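Local coordinates for protein indole-3-pyruvate decarboxylase (Azospirillum brasilense, PDB 2NXW) that decarboxylates indole-3-pyruvate to indole-3-acetaldehyde with thiamine diphosphate and a magnesium ion, a step of auxin biosynthesis, at residues M400-C403 and L404-A407; D547-A550 and R551-Q554. All coordinates share one frame; numbering follows the deposited sequence.

Contact 1 of 2, residues M400-C403 and L404-A407; sequences MGDC and LFTA. With TPP (thiamine diphosphate), chain E.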
loop_
_atom_site.group_PDB
_atom_site.type_symbol
_atom_site.label_atom_id
_atom_site.label_comp_id
_atom_site.label_asym_id
_atom_site.label_seq_id
_atom_site.Cartn_x
_atom_site.Cartn_y
_atom_site.Cartn_z
ATOM N N MET A 400 15.954 23.736 -13.138
ATOM C CA MET A 400 14.581 23.725 -13.630
ATOM C C MET A 400 14.063 25.154 -13.497
ATOM O O MET A 400 14.269 25.801 -12.464
ATOM C CB MET A 400 13.716 22.779 -12.791
ATOM C CG MET A 400 12.237 22.817 -13.150
ATOM S SD MET A 400 11.938 22.406 -14.869
ATOM C CE MET A 400 10.159 22.528 -14.919
ATOM N N GLY A 401 13.402 25.632 -14.547
ATOM C CA GLY A 401 12.867 26.991 -14.575
ATOM C C GLY A 401 12.988 27.501 -15.999
ATOM O O GLY A 401 13.306 26.739 -16.907
ATOM N N ASP A 402 12.730 28.785 -16.233
ATOM C CA ASP A 402 12.858 29.293 -17.592
ATOM C C ASP A 402 14.308 29.192 -18.076
ATOM O O ASP A 402 14.574 29.224 -19.276
ATOM C CB ASP A 402 12.336 30.734 -17.692
ATOM C CG ASP A 402 11.979 31.125 -19.124
ATOM O OD1 ASP A 402 11.877 30.225 -19.985
ATOM O OD2 ASP A 402 11.797 32.335 -19.377
ATOM N N CYS A 403 15.254 29.042 -17.149
ATOM C CA CYS A 403 16.646 28.874 -17.561
ATOM C C CYS A 403 16.786 27.638 -18.472
ATOM O O CYS A 403 17.540 27.666 -19.442
ATOM C CB CYS A 403 17.556 28.735 -16.335
ATOM S SG CYS A 403 17.140 27.393 -15.185
ATOM N N LEU A 404 16.034 26.578 -18.178
ATOM C CA LEU A 404 16.070 25.354 -18.982
ATOM C C LEU A 404 15.405 25.589 -20.341
ATOM O O LEU A 404 15.911 25.167 -21.374
ATOM C CB LEU A 404 15.344 24.219 -18.259
ATOM C CG LEU A 404 15.180 22.930 -19.073
ATOM C CD1 LEU A 404 16.520 22.462 -19.641
ATOM C CD2 LEU A 404 14.568 21.871 -18.186
ATOM N N PHE A 405 14.258 26.254 -20.333
ATOM C CA PHE A 405 13.556 26.536 -21.575
ATOM C C PHE A 405 14.393 27.444 -22.483
ATOM O O PHE A 405 14.341 27.320 -23.707
ATOM C CB PHE A 405 12.190 27.156 -21.253
ATOM C CG PHE A 405 11.201 26.168 -20.703
ATOM C CD1 PHE A 405 10.209 25.626 -21.515
ATOM C CD2 PHE A 405 11.283 25.742 -19.382
ATOM C CE1 PHE A 405 9.313 24.675 -21.021
ATOM C CE2 PHE A 405 10.394 24.784 -18.874
ATOM C CZ PHE A 405 9.401 24.250 -19.704
ATOM N N THR A 406 15.181 28.329 -21.880
ATOM C CA THR A 406 16.054 29.221 -22.627
ATOM C C THR A 406 17.251 28.436 -23.172
ATOM O O THR A 406 17.683 28.653 -24.307
ATOM C CB THR A 406 16.578 30.340 -21.736
ATOM O OG1 THR A 406 15.470 31.038 -21.148
ATOM C CG2 THR A 406 17.389 31.328 -22.561
ATOM N N ALA A 407 17.780 27.518 -22.363
ATOM C CA ALA A 407 18.927 26.708 -22.778
ATOM C C ALA A 407 18.618 25.856 -24.000
ATOM O O ALA A 407 19.530 25.509 -24.757
ATOM C CB ALA A 407 19.391 25.828 -21.619
HETATM N "N1'" TPP E . 10.743 22.534 -5.270
HETATM C "C2'" TPP E . 11.627 21.773 -5.935
HETATM C CM2 TPP E . 12.781 21.133 -5.179
HETATM N "N3'" TPP E . 11.499 21.566 -7.250
HETATM C "C4'" TPP E . 10.480 22.111 -7.973
HETATM N "N4'" TPP E . 10.363 21.810 -9.296
HETATM C "C5'" TPP E . 9.550 22.983 -7.320
HETATM C "C6'" TPP E . 9.706 23.152 -5.929
HETATM C "C7'" TPP E . 8.391 23.685 -8.064
HETATM N N3 TPP E . 8.848 24.739 -9.079
HETATM C C2 TPP E . 8.888 24.402 -10.371
HETATM S S1 TPP E . 9.408 25.866 -11.183
HETATM C C5 TPP E . 9.534 26.886 -9.753
HETATM C C4 TPP E . 9.159 26.035 -8.718
HETATM C CM4 TPP E . 9.117 26.533 -7.247
HETATM C C6 TPP E . 9.950 28.303 -9.749
HETATM C C7 TPP E . 11.433 28.404 -10.152
HETATM O O7 TPP E . 11.787 29.741 -9.903
HETATM P PA TPP E . 13.180 30.126 -10.551
HETATM O O1A TPP E . 14.325 29.225 -10.099
HETATM O O2A TPP E . 13.408 31.574 -10.120
HETATM O O3A TPP E . 13.124 30.079 -12.142
HETATM P PB TPP E . 11.905 30.825 -12.977
HETATM O O1B TPP E . 11.646 32.217 -12.398
HETATM O O2B TPP E . 12.439 30.877 -14.437
HETATM O O3B TPP E . 10.646 29.970 -12.947
#

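Contact 2 of 2, residues D547-A550 and R551-Q554; sequences DTLA and RFVQ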
loop_
_atom_site.group_PDB
_atom_site.type_symbol
_atom_site.label_atom_id
_atom_site.label_comp_id
_atom_site.label_asym_id
_atom_site.label_seq_id
_atom_site.Cartn_x
_atom_site.Cartn_y
_atom_site.Cartn_z
ATOM N N ASP A 547 11.123 31.967 -25.620
ATOM C CA ASP A 547 10.138 31.571 -26.630
ATOM C C ASP A 547 9.614 30.151 -26.371
ATOM O O ASP A 547 8.427 29.853 -26.583
ATOM C CB ASP A 547 10.742 31.635 -28.033
ATOM C CG ASP A 547 11.045 33.057 -28.488
ATOM O OD1 ASP A 547 10.630 34.030 -27.824
ATOM O OD2 ASP A 547 11.698 33.196 -29.541
ATOM N N THR A 548 10.489 29.260 -25.915
ATOM C CA THR A 548 10.062 27.893 -25.665
ATOM C C THR A 548 9.084 27.813 -24.490
ATOM O O THR A 548 8.106 27.061 -24.548
ATOM C CB THR A 548 11.292 26.983 -25.431
ATOM O OG1 THR A 548 12.170 27.102 -26.559
ATOM C CG2 THR A 548 10.877 25.531 -25.266
ATOM N N LEU A 549 9.319 28.586 -23.430
ATOM C CA LEU A 549 8.386 28.546 -22.313
ATOM C C LEU A 549 7.071 29.180 -22.757
ATOM O O LEU A 549 6.006 28.704 -22.385
ATOM C CB LEU A 549 8.948 29.275 -21.082
ATOM C CG LEU A 549 7.996 29.320 -19.872
ATOM C CD1 LEU A 549 7.561 27.905 -19.477
ATOM C CD2 LEU A 549 8.691 30.010 -18.709
ATOM N N ALA A 550 7.138 30.222 -23.579
ATOM C CA ALA A 550 5.904 30.849 -24.052
ATOM C C ALA A 550 5.083 29.841 -24.865
ATOM O O ALA A 550 3.857 29.784 -24.733
ATOM C CB ALA A 550 6.218 32.073 -24.883
ATOM N N ARG A 551 5.744 29.031 -25.688
ATOM C CA ARG A 551 5.013 28.037 -26.476
ATOM C C ARG A 551 4.425 26.959 -25.568
ATOM O O ARG A 551 3.328 26.450 -25.816
ATOM C CB ARG A 551 5.925 27.381 -27.517
ATOM C CG ARG A 551 6.330 28.297 -28.657
ATOM C CD ARG A 551 6.841 27.494 -29.850
ATOM N NE ARG A 551 8.022 26.696 -29.529
ATOM C CZ ARG A 551 9.265 27.168 -29.452
ATOM N NH1 ARG A 551 9.523 28.451 -29.677
ATOM N NH2 ARG A 551 10.258 26.345 -29.144
ATOM N N PHE A 552 5.162 26.612 -24.519
ATOM C CA PHE A 552 4.737 25.608 -23.546
ATOM C C PHE A 552 3.444 26.071 -22.880
ATOM O O PHE A 552 2.464 25.329 -22.816
ATOM C CB PHE A 552 5.840 25.434 -22.497
ATOM C CG PHE A 552 5.580 24.346 -21.490
ATOM C CD1 PHE A 552 5.766 23.006 -21.821
ATOM C CD2 PHE A 552 5.212 24.666 -20.189
ATOM C CE1 PHE A 552 5.595 21.998 -20.866
ATOM C CE2 PHE A 552 5.038 23.667 -19.225
ATOM C CZ PHE A 552 5.232 22.333 -19.565
ATOM N N VAL A 553 3.445 27.308 -22.397
ATOM C CA VAL A 553 2.275 27.876 -21.735
ATOM C C VAL A 553 1.063 27.971 -22.673
ATOM O O VAL A 553 -0.056 27.623 -22.286
ATOM C CB VAL A 553 2.602 29.279 -21.166
ATOM C CG1 VAL A 553 1.365 29.889 -20.510
ATOM C CG2 VAL A 553 3.732 29.171 -20.139
ATOM N N GLN A 554 1.282 28.442 -23.897
ATOM C CA GLN A 554 0.193 28.565 -24.872
ATOM C C GLN A 554 -0.329 27.184 -25.265
ATOM O O GLN A 554 -1.535 26.992 -25.444
ATOM C CB GLN A 554 0.690 29.318 -26.112
ATOM C CG GLN A 554 -0.295 29.425 -27.286
ATOM C CD GLN A 554 -1.497 30.317 -27.007
ATOM O OE1 GLN A 554 -1.426 31.250 -26.204
ATOM N NE2 GLN A 554 -2.605 30.046 -27.693
#

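Contact 1 of 2, residues M400-C403 and L404-A407
Thr406 folds back on Asp402 at the start of helix 402-407, the short helix that follows strand 395-398 in a beta-alpha-beta unit of the thiamine diphosphate-binding domain. Two donors of the threonine grip one carbonyl: OG1 lies 2.8 Å from Asp402 O, well above the carbonyl plane, while the backbone N of Thr406 reaches the same oxygen much closer to that plane. The hydroxyl can do this because it sits beside its own backbone N (chi1 -56°). A valine in its place would probably leave Asp402 O with the amide alone and lose the second bond tying the side chain to the preceding turn. The Asp402 and Phe405 side chains cross at about a right angle, carboxylate and ring planes 54° apart, with OD1 3.3 Å from Phe405 CB; the same OD1 is hydrogen-bonded to Ser546. Phe405 turns the edge of its ring to the N-cap residue, and CD2 comes within 3.3 Å of Gly401 O, an oxygen that also takes the amide of Leu404. Beside this turn, the sulfur of Met400 packs loosely on Leu404, SD to CD2 4.3 Å. Gly401 has backbone angles that would jam a CB against the preceding carbonyl, and such a CB would also clash with the diphosphate. Without a CB there, the diphosphate can come close to the helix start, where a backbone amide meets it: Asp402 N donates to O2B of thiamine diphosphate at 2.8 Å, with an N-H...O angle of 158°.

Contact 2 of 2, residues D547-A550 and R551-Q554
This contact lies within the first two turns of helix 547-558, near the C-terminal end of the chain. Its side chains work on two flanks. On one, Arg551 runs back along the preceding turn toward Asp547 and Thr548. Its CG stands beside the backbone N (chi1 -70°) and a bend at chi3 (-61°) swings the guanidinium over the backbone, where Thr548 CA lies 3.7 Å above one face of the group, offset toward its rim. CG touches Asp547 O at 3.3 Å, and NH1 comes to 3.8 Å from Asp547 CB. The carboxylate of Asp547 is not in contact with this group: OD2 and NH1 are 5.2 Å apart, so any attraction between the two charges would act at a distance. NE instead gives its hydrogen to the carbonyl of Ala278, which ties NE to a neighbouring loop.

The other flank is apolar. Leu549 sends CD1 to both Phe552 and Val553: it is 4.1 Å from Phe552 CD2, approaching the ring obliquely, and equally far from Val553 CG2. That methyl of Val553 also presses on the backbone, 3.2 Å from Leu549 O. Beyond the helix, Phe552 meets Phe405 edge to face and Val553 touches Thr484 of helix 480-485. Backbone bonds join Arg551, Phe552, Val553 and Gln554 to the carbonyls four residues earlier, the one from Val553 N to Leu549 O being 2.9 Å long with an N-H...O angle of 168°. The result is a regular alpha-helix of amphipathic character, a leucine-phenylalanine-valine cluster on its packed side and an arginine lying along the exposed one.

From the N terminus the chain reaches contact 1 first, just after strand 395-398, and contact 2 only near its end, after strand 534-539 of the same parallel sheet. Each is local and closes no long loop: contact 1 spans the N-cap and opening turns of its helix, contact 2 the first two turns of its own. They follow in series, neither nesting nor crossing, their centres about 11 Å apart. Helix 547-558 lies against helix 402-407: Asp402 OD1 meets Leu549 CB at 3.3 Å, and the Phe405 ring lies against Leu549 and Phe552, with CD1 3.5 Å from Leu549 CA. The C-terminal helix thus covers the helix whose first amide donates one hydrogen bond to the cofactor diphosphate.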